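Local coordinates for protein PA0821 (Pseudomonas aeruginosa, PDB 7DRG) that probably serves as the immunity protein (antitoxin) that neutralises a putative VRR-NUC nuclease effector of a type VI secretion system, at residues B[197-202]-B[317-322]; B[227-232]-B[328-333]; B[302-307]-B[323-328]. All blocks are in the same frame, centred on the assembly; numbering follows the deposited sequence.

How the contacts relate
All three contacts gather round helix 321-328 and its two flanks. Contact 1 sets the loop leading into this helix against helix 191-204, contact 3 lays the loop 302-307 along the helix itself, and contact 2 ties the turn that follows it to the loop 227-232. Contacts 2 and 3 share Leu328, and their centres lie about 10 Å apart; Ile227 O and Tyr302 N, 2.9 Å apart, probably join them by a hydrogen bond. Contacts 1 and 3, centres about 11 Å apart, meet where Gly321 N probably bonds Ser307 OG. Contacts 1 and 2 do not touch, with centres about 16 Å apart. Each contact also reaches the second subunit.

Contact 1 (B[197-202]-B[317-322]); sequences SEAFMA and LRLVGW
Ala199, on the middle of helix 191-204, faces the irregular chain that leads into helix 321-328, and its CA comes within 5.8 Å of Arg318 CA, the closest pair of CA atoms. Between two leucines of that chain the Ala199 methyl is gripped: CB lies 3.9 Å from Leu317 CD2 and equally 3.9 Å from Leu319 CG. Leu317 reaches past the methyl to the helix backbone, where its CD2 rests 3.7 Å from Phe200 N and close to the carbonyl carbon of Ala199. Leu319 lies along the helix, its CG against Ala199 and CD1 against Ala202. Its CG stands anti to its own carbonyl carbon (chi1 -71°), and from there CD1 extends to Ala202 CB at 4.0 Å, so one leucine spans two alanines a helical turn apart. Arg318, between the two leucines, has its CB directed away from the helix, and its guanidinium pairs with Glu195, Asp192 and Glu316. Backbone bonds from Leu319 to Leu308 and His309 anchor the leucine chain, while Trp322 of the second subunit packs on Leu317 and Leu319. Small alanines let the loop lie close to the helix; the side-chain contacts between the two segments are all apolar, and the residues that touch are buried. Cohesion therefore comes from methyl and isobutyl packing, with the one charged side chain of this loop, Arg318, engaged by those three acidic residues.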
loop_
_atom_site.group_PDB
_atom_site.type_symbol
_atom_site.label_atom_id
_atom_site.label_comp_id
_atom_site.label_asym_id
_atom_site.label_seq_id
_atom_site.Cartn_x
_atom_site.Cartn_y
_atom_site.Cartn_z
ATOM N N SER B 197 4.551 0.076 8.046
ATOM C CA SER B 197 5.230 0.642 6.883
ATOM C C SER B 197 5.818 -0.456 6.010
ATOM O O SER B 197 5.712 -0.404 4.779
ATOM C CB SER B 197 6.326 1.610 7.329
ATOM O OG SER B 197 5.806 2.641 8.154
ATOM N N GLU B 198 6.442 -1.457 6.635
ATOM C CA GLU B 198 6.979 -2.587 5.887
ATOM C C GLU B 198 5.870 -3.369 5.182
ATOM O O GLU B 198 6.023 -3.781 4.027
ATOM C CB GLU B 198 7.776 -3.484 6.837
ATOM C CG GLU B 198 8.398 -4.696 6.181
ATOM C CD GLU B 198 9.215 -5.514 7.162
ATOM O OE1 GLU B 198 8.677 -5.918 8.212
ATOM O OE2 GLU B 198 10.411 -5.741 6.888
ATOM N N ALA B 199 4.729 -3.558 5.852
ATOM C CA ALA B 199 3.635 -4.313 5.245
ATOM C C ALA B 199 3.061 -3.582 4.034
ATOM O O ALA B 199 2.741 -4.205 3.013
ATOM C CB ALA B 199 2.546 -4.571 6.288
ATOM N N PHE B 200 2.938 -2.258 4.131
ATOM C CA PHE B 200 2.441 -1.460 3.016
ATOM C C PHE B 200 3.387 -1.543 1.826
ATOM O O PHE B 200 2.955 -1.706 0.678
ATOM C CB PHE B 200 2.264 -0.018 3.493
ATOM C CG PHE B 200 1.993 0.975 2.404
ATOM C CD1 PHE B 200 0.935 0.806 1.528
ATOM C CD2 PHE B 200 2.771 2.113 2.297
ATOM C CE1 PHE B 200 0.672 1.748 0.542
ATOM C CE2 PHE B 200 2.519 3.054 1.316
ATOM C CZ PHE B 200 1.470 2.870 0.433
HETATM N N MSE B 201 4.683 -1.464 2.087
HETATM C CA MSE B 201 5.686 -1.566 1.043
HETATM C C MSE B 201 5.720 -2.956 0.401
HETATM O O MSE B 201 5.884 -3.078 -0.815
HETATM C CB MSE B 201 7.049 -1.198 1.624
HETATM C CG MSE B 201 7.222 0.289 1.856
HETATM SE SE MSE B 201 7.040 1.251 0.170
HETATM C CE MSE B 201 5.916 2.678 0.756
ATOM N N ALA B 202 5.552 -3.993 1.224
ATOM C CA ALA B 202 5.632 -5.366 0.733
ATOM C C ALA B 202 4.612 -5.623 -0.365
ATOM O O ALA B 202 4.908 -6.308 -1.351
ATOM C CB ALA B 202 5.419 -6.345 1.885
ATOM N N LEU B 317 -1.949 -1.968 9.268
ATOM C CA LEU B 317 -1.623 -3.108 8.423
ATOM C C LEU B 317 -0.542 -3.970 9.069
ATOM O O LEU B 317 0.463 -3.452 9.568
ATOM C CB LEU B 317 -1.148 -2.607 7.061
ATOM C CG LEU B 317 -1.420 -3.480 5.841
ATOM C CD1 LEU B 317 -2.908 -3.487 5.538
ATOM C CD2 LEU B 317 -0.622 -2.982 4.647
ATOM N N ARG B 318 -0.753 -5.288 9.074
ATOM C CA ARG B 318 0.235 -6.235 9.587
ATOM C C ARG B 318 0.181 -7.508 8.759
ATOM O O ARG B 318 -0.905 -8.022 8.481
ATOM C CB ARG B 318 -0.018 -6.607 11.052
ATOM C CG ARG B 318 -0.147 -5.448 12.016
ATOM C CD ARG B 318 1.200 -5.030 12.563
ATOM N NE ARG B 318 1.038 -4.002 13.587
ATOM C CZ ARG B 318 1.994 -3.611 14.419
ATOM N NH1 ARG B 318 3.197 -4.171 14.368
ATOM N NH2 ARG B 318 1.744 -2.663 15.313
ATOM N N LEU B 319 1.350 -8.041 8.402
ATOM C CA LEU B 319 1.402 -9.300 7.660
ATOM C C LEU B 319 1.339 -10.451 8.654
ATOM O O LEU B 319 2.359 -10.955 9.129
ATOM C CB LEU B 319 2.651 -9.369 6.792
ATOM C CG LEU B 319 2.657 -8.442 5.582
ATOM C CD1 LEU B 319 4.025 -8.531 4.908
ATOM C CD2 LEU B 319 1.550 -8.808 4.615
ATOM N N VAL B 320 0.117 -10.876 8.965
ATOM C CA VAL B 320 -0.142 -11.972 9.885
ATOM C C VAL B 320 -1.001 -13.012 9.179
ATOM O O VAL B 320 -1.709 -12.719 8.210
ATOM C CB VAL B 320 -0.840 -11.493 11.176
ATOM C CG1 VAL B 320 -0.001 -10.436 11.884
ATOM C CG2 VAL B 320 -2.233 -10.952 10.852
ATOM N N GLY B 321 -0.938 -14.239 9.692
ATOM C CA GLY B 321 -1.798 -15.325 9.257
ATOM C C GLY B 321 -1.879 -15.545 7.761
ATOM O O GLY B 321 -0.865 -15.807 7.108
ATOM N N TRP B 322 -3.091 -15.435 7.213
ATOM C CA TRP B 322 -3.306 -15.699 5.793
ATOM C C TRP B 322 -2.449 -14.789 4.921
ATOM O O TRP B 322 -1.919 -15.223 3.892
ATOM C CB TRP B 322 -4.788 -15.518 5.460
ATOM C CG TRP B 322 -5.140 -15.657 4.006
ATOM C CD1 TRP B 322 -5.532 -16.797 3.364
ATOM C CD2 TRP B 322 -5.151 -14.616 3.016
ATOM N NE1 TRP B 322 -5.780 -16.532 2.038
ATOM C CE2 TRP B 322 -5.559 -15.201 1.800
ATOM C CE3 TRP B 322 -4.859 -13.250 3.044
ATOM C CZ2 TRP B 322 -5.682 -14.464 0.620
ATOM C CZ3 TRP B 322 -4.979 -12.521 1.870
ATOM C CH2 TRP B 322 -5.383 -13.129 0.676
#

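Contact 2 (B[227-232]-B[328-333])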
loop_
_atom_site.group_PDB
_atom_site.type_symbol
_atom_site.label_atom_id
_atom_site.label_comp_id
_atom_site.label_asym_id
_atom_site.label_seq_id
_atom_site.Cartn_x
_atom_site.Cartn_y
_atom_site.Cartn_z
ATOM N N ILE B 227 13.093 -23.254 2.327
ATOM C CA ILE B 227 13.548 -21.868 2.328
ATOM C C ILE B 227 12.361 -20.917 2.394
ATOM O O ILE B 227 11.246 -21.235 1.966
ATOM C CB ILE B 227 14.416 -21.520 1.096
ATOM C CG1 ILE B 227 13.624 -21.708 -0.203
ATOM C CG2 ILE B 227 15.704 -22.334 1.094
ATOM C CD1 ILE B 227 14.364 -21.221 -1.427
ATOM N N LYS B 228 12.624 -19.725 2.929
ATOM C CA LYS B 228 11.595 -18.701 3.040
ATOM C C LYS B 228 11.336 -18.019 1.705
ATOM O O LYS B 228 10.181 -17.830 1.305
ATOM C CB LYS B 228 12.017 -17.668 4.084
ATOM C CG LYS B 228 11.058 -16.494 4.241
ATOM C CD LYS B 228 11.787 -15.365 4.952
ATOM C CE LYS B 228 10.979 -14.084 4.979
ATOM N NZ LYS B 228 11.786 -12.973 5.566
ATOM N N THR B 229 12.397 -17.624 1.011
ATOM C CA THR B 229 12.233 -16.779 -0.159
ATOM C C THR B 229 13.507 -16.806 -0.985
ATOM O O THR B 229 14.596 -17.101 -0.482
ATOM C CB THR B 229 11.908 -15.330 0.232
ATOM O OG1 THR B 229 11.649 -14.561 -0.949
ATOM C CG2 THR B 229 13.088 -14.703 0.974
ATOM N N VAL B 230 13.343 -16.495 -2.263
ATOM C CA VAL B 230 14.464 -16.114 -3.106
ATOM C C VAL B 230 14.577 -14.593 -3.086
ATOM O O VAL B 230 13.630 -13.879 -2.744
ATOM C CB VAL B 230 14.298 -16.649 -4.545
ATOM C CG1 VAL B 230 13.916 -18.122 -4.526
ATOM C CG2 VAL B 230 13.249 -15.832 -5.306
ATOM N N SER B 231 15.752 -14.088 -3.434
ATOM C CA SER B 231 15.928 -12.656 -3.643
ATOM C C SER B 231 17.086 -12.488 -4.615
ATOM O O SER B 231 17.385 -13.401 -5.389
ATOM C CB SER B 231 16.145 -11.920 -2.310
ATOM O OG SER B 231 15.960 -10.523 -2.500
ATOM N N TRP B 232 17.732 -11.319 -4.591
ATOM C CA TRP B 232 18.873 -11.098 -5.480
ATOM C C TRP B 232 19.940 -12.164 -5.269
ATOM O O TRP B 232 20.477 -12.726 -6.233
ATOM C CB TRP B 232 19.456 -9.699 -5.262
ATOM C CG TRP B 232 20.606 -9.400 -6.183
ATOM C CD1 TRP B 232 20.643 -9.590 -7.540
ATOM C CD2 TRP B 232 21.885 -8.861 -5.821
ATOM N NE1 TRP B 232 21.865 -9.207 -8.038
ATOM C CE2 TRP B 232 22.646 -8.753 -7.008
ATOM C CE3 TRP B 232 22.456 -8.450 -4.614
ATOM C CZ2 TRP B 232 23.947 -8.247 -7.018
ATOM C CZ3 TRP B 232 23.751 -7.956 -4.624
ATOM C CH2 TRP B 232 24.484 -7.863 -5.809
ATOM N N LEU B 328 4.431 -15.319 0.910
ATOM C CA LEU B 328 5.399 -16.328 0.484
ATOM C C LEU B 328 5.246 -16.677 -0.990
ATOM O O LEU B 328 6.230 -17.051 -1.648
ATOM C CB LEU B 328 5.239 -17.593 1.325
ATOM C CG LEU B 328 5.584 -17.493 2.809
ATOM C CD1 LEU B 328 5.220 -18.789 3.526
ATOM C CD2 LEU B 328 7.066 -17.191 2.971
ATOM N N LYS B 329 4.027 -16.569 -1.517
ATOM C CA LYS B 329 3.692 -16.972 -2.878
ATOM C C LYS B 329 3.739 -15.822 -3.875
ATOM O O LYS B 329 3.326 -16.007 -5.025
ATOM C CB LYS B 329 2.294 -17.595 -2.927
ATOM C CG LYS B 329 1.970 -18.655 -1.886
ATOM C CD LYS B 329 0.496 -19.061 -2.035
ATOM C CE LYS B 329 -0.072 -19.719 -0.787
ATOM N NZ LYS B 329 0.470 -21.089 -0.571
ATOM N N ARG B 330 4.238 -14.650 -3.475
ATOM C CA ARG B 330 4.056 -13.442 -4.278
ATOM C C ARG B 330 4.716 -13.508 -5.651
ATOM O O ARG B 330 4.298 -12.775 -6.555
ATOM C CB ARG B 330 4.579 -12.223 -3.516
ATOM C CG ARG B 330 6.074 -12.246 -3.321
ATOM C CD ARG B 330 6.541 -11.340 -2.184
ATOM N NE ARG B 330 8.002 -11.364 -2.175
ATOM C CZ ARG B 330 8.731 -12.387 -1.737
ATOM N NH1 ARG B 330 8.142 -13.459 -1.215
ATOM N NH2 ARG B 330 10.055 -12.340 -1.828
ATOM N N LEU B 331 5.718 -14.356 -5.840
ATOM C CA LEU B 331 6.417 -14.438 -7.114
ATOM C C LEU B 331 5.927 -15.575 -8.008
ATOM O O LEU B 331 6.409 -15.704 -9.142
ATOM C CB LEU B 331 7.923 -14.586 -6.861
ATOM C CG LEU B 331 8.616 -13.448 -6.101
ATOM C CD1 LEU B 331 10.020 -13.864 -5.639
ATOM C CD2 LEU B 331 8.704 -12.224 -6.982
ATOM N N ASP B 332 4.993 -16.399 -7.532
ATOM C CA ASP B 332 4.555 -17.572 -8.283
ATOM C C ASP B 332 3.868 -17.182 -9.587
ATOM O O ASP B 332 3.105 -16.212 -9.643
ATOM C CB ASP B 332 3.592 -18.413 -7.443
ATOM C CG ASP B 332 4.283 -19.184 -6.339
ATOM O OD1 ASP B 332 5.531 -19.171 -6.282
ATOM O OD2 ASP B 332 3.569 -19.813 -5.530
ATOM N N VAL B 333 4.134 -17.963 -10.638
ATOM C CA VAL B 333 3.493 -17.823 -11.941
ATOM C C VAL B 333 3.094 -19.212 -12.430
ATOM O O VAL B 333 3.511 -20.231 -11.879
ATOM C CB VAL B 333 4.404 -17.126 -12.976
ATOM C CG1 VAL B 333 4.769 -15.716 -12.528
ATOM C CG2 VAL B 333 5.651 -17.952 -13.226
HETATM O O HOH W 1 8.856 -16.376 -0.816
HETATM O O HOH W 2 12.518 -11.154 -2.908
#
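Leu328 turns its CD2 methyl onto the carbonyl oxygen of Lys228, the two atoms 3.6 Å apart. The Leu328 carbonyl is tied to the same place by a water, which donates to Leu328 O at 2.8 Å and to Lys228 O at 2.9 Å and accepts from Arg330 NH1. At Lys329 the chain enters a type I beta turn, closed by a bond from Asp332 N to Lys329 O, and Arg330 sits at its second position. The Arg330 side chain leaves with CG between its backbone N and carbonyl carbon (chi1 67°), then runs extended from CG to NE, which carries the guanidinium to Thr229. There NH2 donates to Thr229 OG1 over 2.9 Å in an almost straight bond (178°), with the oxygen in the guanidinium plane. Thr229 OG1 in turn donates a hydrogen bond to Val230 O at 2.8 Å, so the hydroxyl links the charged group to the loop backbone. A second water bridges NH2 and Val230 O. The rest of the group is held by Pro206 O at NE and Trp327 O at NH1, and the Trp327 ring makes a cation-pi contact. On the face opposite that ring lies Leu331 CD1, 4.1 Å above the guanidinium plane and offset toward its rim. The same methyl meets Val230 CG2 at 3.8 Å. Asp332 ends the turn and forms a salt bridge with Arg301. A buried arginine, planted on a beta turn and sandwiched between a tryptophan and a leucine, thus clamps the loop before strand 233-237 to the one between helix 321-328 and helix 338-348.

Contact 3 (B[302-307]-B[323-328]); sequences YETIGS and AADQWL
Thr304 and Asp325 cross at a slant, hydroxyl against carboxylate: OG1 donates to Asp325 OD1 over 2.7 Å, reaching it on the syn side but 23° out of the carboxylate plane. The Thr304 hydroxyl lies opposite the residue's own backbone N (chi1 179°) and beside the carbonyl carbon, from where it also accepts a hydrogen bond from Gly306 N at 3.2 Å, nearly linear (171°). One oxygen is thus donor to the helix and acceptor within its own loop. Asp325 OD1 accepts a second hydrogen bond, from a water that accepts from Ile305 N and donates to Gly306 O, so the carboxylate addresses the bend through both side chain and backbone. Another water links Glu303 O to Asp325 O. One turn further along the helix, Leu328 lies across the end of Ile305, with CD2 3.9 Å from Ile305 CD1; its other methyl, CD1, fits against the loop backbone, 3.7 Å from both Tyr302 O and Thr304 CA. Toward the N-terminal side of the segment, the Ala324 methyl abuts Gly306 O at 3.4 Å. Next to it, Ser307 OG bonds Gly321 N, while Tyr302 stacks on Phe222 beyond the other end of the loop. This is an ST turn docked along helix 321-328, with its hydroxyl pinned by a helix aspartate and a leucine-isoleucine contact closing the inner side.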
loop_
_atom_site.group_PDB
_atom_site.type_symbol
_atom_site.label_atom_id
_atom_site.label_comp_id
_atom_site.label_asym_id
_atom_site.label_seq_id
_atom_site.Cartn_x
_atom_site.Cartn_y
_atom_site.Cartn_z
ATOM N N TYR B 302 8.989 -23.001 2.152
ATOM C CA TYR B 302 8.086 -23.243 3.270
ATOM C C TYR B 302 6.646 -22.992 2.840
ATOM O O TYR B 302 6.352 -22.020 2.140
ATOM C CB TYR B 302 8.429 -22.338 4.458
ATOM C CG TYR B 302 9.710 -22.670 5.192
ATOM C CD1 TYR B 302 9.800 -23.790 6.013
ATOM C CD2 TYR B 302 10.819 -21.844 5.091
ATOM C CE1 TYR B 302 10.972 -24.093 6.693
ATOM C CE2 TYR B 302 11.989 -22.134 5.767
ATOM C CZ TYR B 302 12.061 -23.255 6.568
ATOM O OH TYR B 302 13.232 -23.535 7.239
ATOM N N GLU B 303 5.743 -23.887 3.249
ATOM C CA GLU B 303 4.327 -23.664 2.981
ATOM C C GLU B 303 3.773 -22.553 3.857
ATOM O O GLU B 303 2.859 -21.825 3.445
ATOM C CB GLU B 303 3.545 -24.956 3.200
ATOM C CG GLU B 303 4.128 -26.149 2.466
ATOM C CD GLU B 303 3.302 -27.407 2.641
ATOM O OE1 GLU B 303 3.839 -28.403 3.173
ATOM O OE2 GLU B 303 2.116 -27.398 2.248
ATOM N N THR B 304 4.311 -22.415 5.065
ATOM C CA THR B 304 3.973 -21.333 5.974
ATOM C C THR B 304 5.169 -21.101 6.889
ATOM O O THR B 304 5.924 -22.031 7.187
ATOM C CB THR B 304 2.721 -21.661 6.794
ATOM O OG1 THR B 304 2.442 -20.584 7.695
ATOM C CG2 THR B 304 2.923 -22.948 7.588
ATOM N N ILE B 305 5.353 -19.849 7.309
ATOM C CA ILE B 305 6.337 -19.518 8.330
ATOM C C ILE B 305 5.695 -18.842 9.531
ATOM O O ILE B 305 6.397 -18.263 10.365
ATOM C CB ILE B 305 7.486 -18.655 7.766
ATOM C CG1 ILE B 305 6.953 -17.345 7.178
ATOM C CG2 ILE B 305 8.286 -19.427 6.715
ATOM C CD1 ILE B 305 8.060 -16.437 6.660
ATOM N N GLY B 306 4.385 -18.917 9.644
ATOM C CA GLY B 306 3.699 -18.157 10.656
ATOM C C GLY B 306 3.617 -16.693 10.272
ATOM O O GLY B 306 3.892 -16.290 9.140
ATOM N N SER B 307 3.239 -15.884 11.250
ATOM C CA SER B 307 3.095 -14.457 11.002
ATOM C C SER B 307 4.460 -13.792 10.853
ATOM O O SER B 307 5.432 -14.162 11.519
ATOM C CB SER B 307 2.297 -13.810 12.128
ATOM O OG SER B 307 0.976 -14.328 12.126
ATOM N N ALA B 323 -2.298 -13.523 5.319
ATOM C CA ALA B 323 -1.566 -12.575 4.486
ATOM C C ALA B 323 -0.083 -12.921 4.437
ATOM O O ALA B 323 0.567 -12.738 3.402
ATOM C CB ALA B 323 -1.770 -11.148 4.992
ATOM N N ALA B 324 0.468 -13.415 5.547
ATOM C CA ALA B 324 1.861 -13.862 5.540
ATOM C C ALA B 324 2.046 -15.060 4.616
ATOM O O ALA B 324 3.001 -15.108 3.830
ATOM C CB ALA B 324 2.315 -14.202 6.960
ATOM N N ASP B 325 1.128 -16.031 4.684
ATOM C CA ASP B 325 1.187 -17.172 3.778
ATOM C C ASP B 325 1.115 -16.724 2.324
ATOM O O ASP B 325 1.809 -17.277 1.462
ATOM C CB ASP B 325 0.052 -18.152 4.090
ATOM C CG ASP B 325 0.252 -18.890 5.406
ATOM O OD1 ASP B 325 1.320 -18.738 6.037
ATOM O OD2 ASP B 325 -0.668 -19.635 5.807
ATOM N N GLN B 326 0.274 -15.727 2.030
ATOM C CA GLN B 326 0.176 -15.231 0.661
ATOM C C GLN B 326 1.454 -14.524 0.233
ATOM O O GLN B 326 1.876 -14.640 -0.925
ATOM C CB GLN B 326 -1.034 -14.304 0.524
ATOM C CG GLN B 326 -2.358 -15.029 0.593
ATOM C CD GLN B 326 -2.542 -16.022 -0.540
ATOM O OE1 GLN B 326 -2.892 -17.179 -0.313
ATOM N NE2 GLN B 326 -2.302 -15.573 -1.769
ATOM N N TRP B 327 2.089 -13.794 1.153
ATOM C CA TRP B 327 3.344 -13.126 0.822
ATOM C C TRP B 327 4.391 -14.119 0.321
ATOM O O TRP B 327 5.157 -13.813 -0.603
ATOM C CB TRP B 327 3.875 -12.357 2.037
ATOM C CG TRP B 327 5.166 -11.658 1.712
ATOM C CD1 TRP B 327 5.303 -10.432 1.128
ATOM C CD2 TRP B 327 6.493 -12.163 1.901
ATOM N NE1 TRP B 327 6.628 -10.132 0.958
ATOM C CE2 TRP B 327 7.385 -11.176 1.427
ATOM C CE3 TRP B 327 7.016 -13.347 2.434
ATOM C CZ2 TRP B 327 8.773 -11.341 1.460
ATOM C CZ3 TRP B 327 8.400 -13.509 2.469
ATOM C CH2 TRP B 327 9.257 -12.508 1.984
ATOM N N LEU B 328 4.431 -15.319 0.910
ATOM C CA LEU B 328 5.399 -16.328 0.484
ATOM C C LEU B 328 5.246 -16.677 -0.990
ATOM O O LEU B 328 6.230 -17.051 -1.648
ATOM C CB LEU B 328 5.239 -17.593 1.325
ATOM C CG LEU B 328 5.584 -17.493 2.809
ATOM C CD1 LEU B 328 5.220 -18.789 3.526
ATOM C CD2 LEU B 328 7.066 -17.191 2.971
HETATM O O HOH W 3 2.375 -20.121 1.263
HETATM O O HOH W 4 3.690 -17.610 6.661
#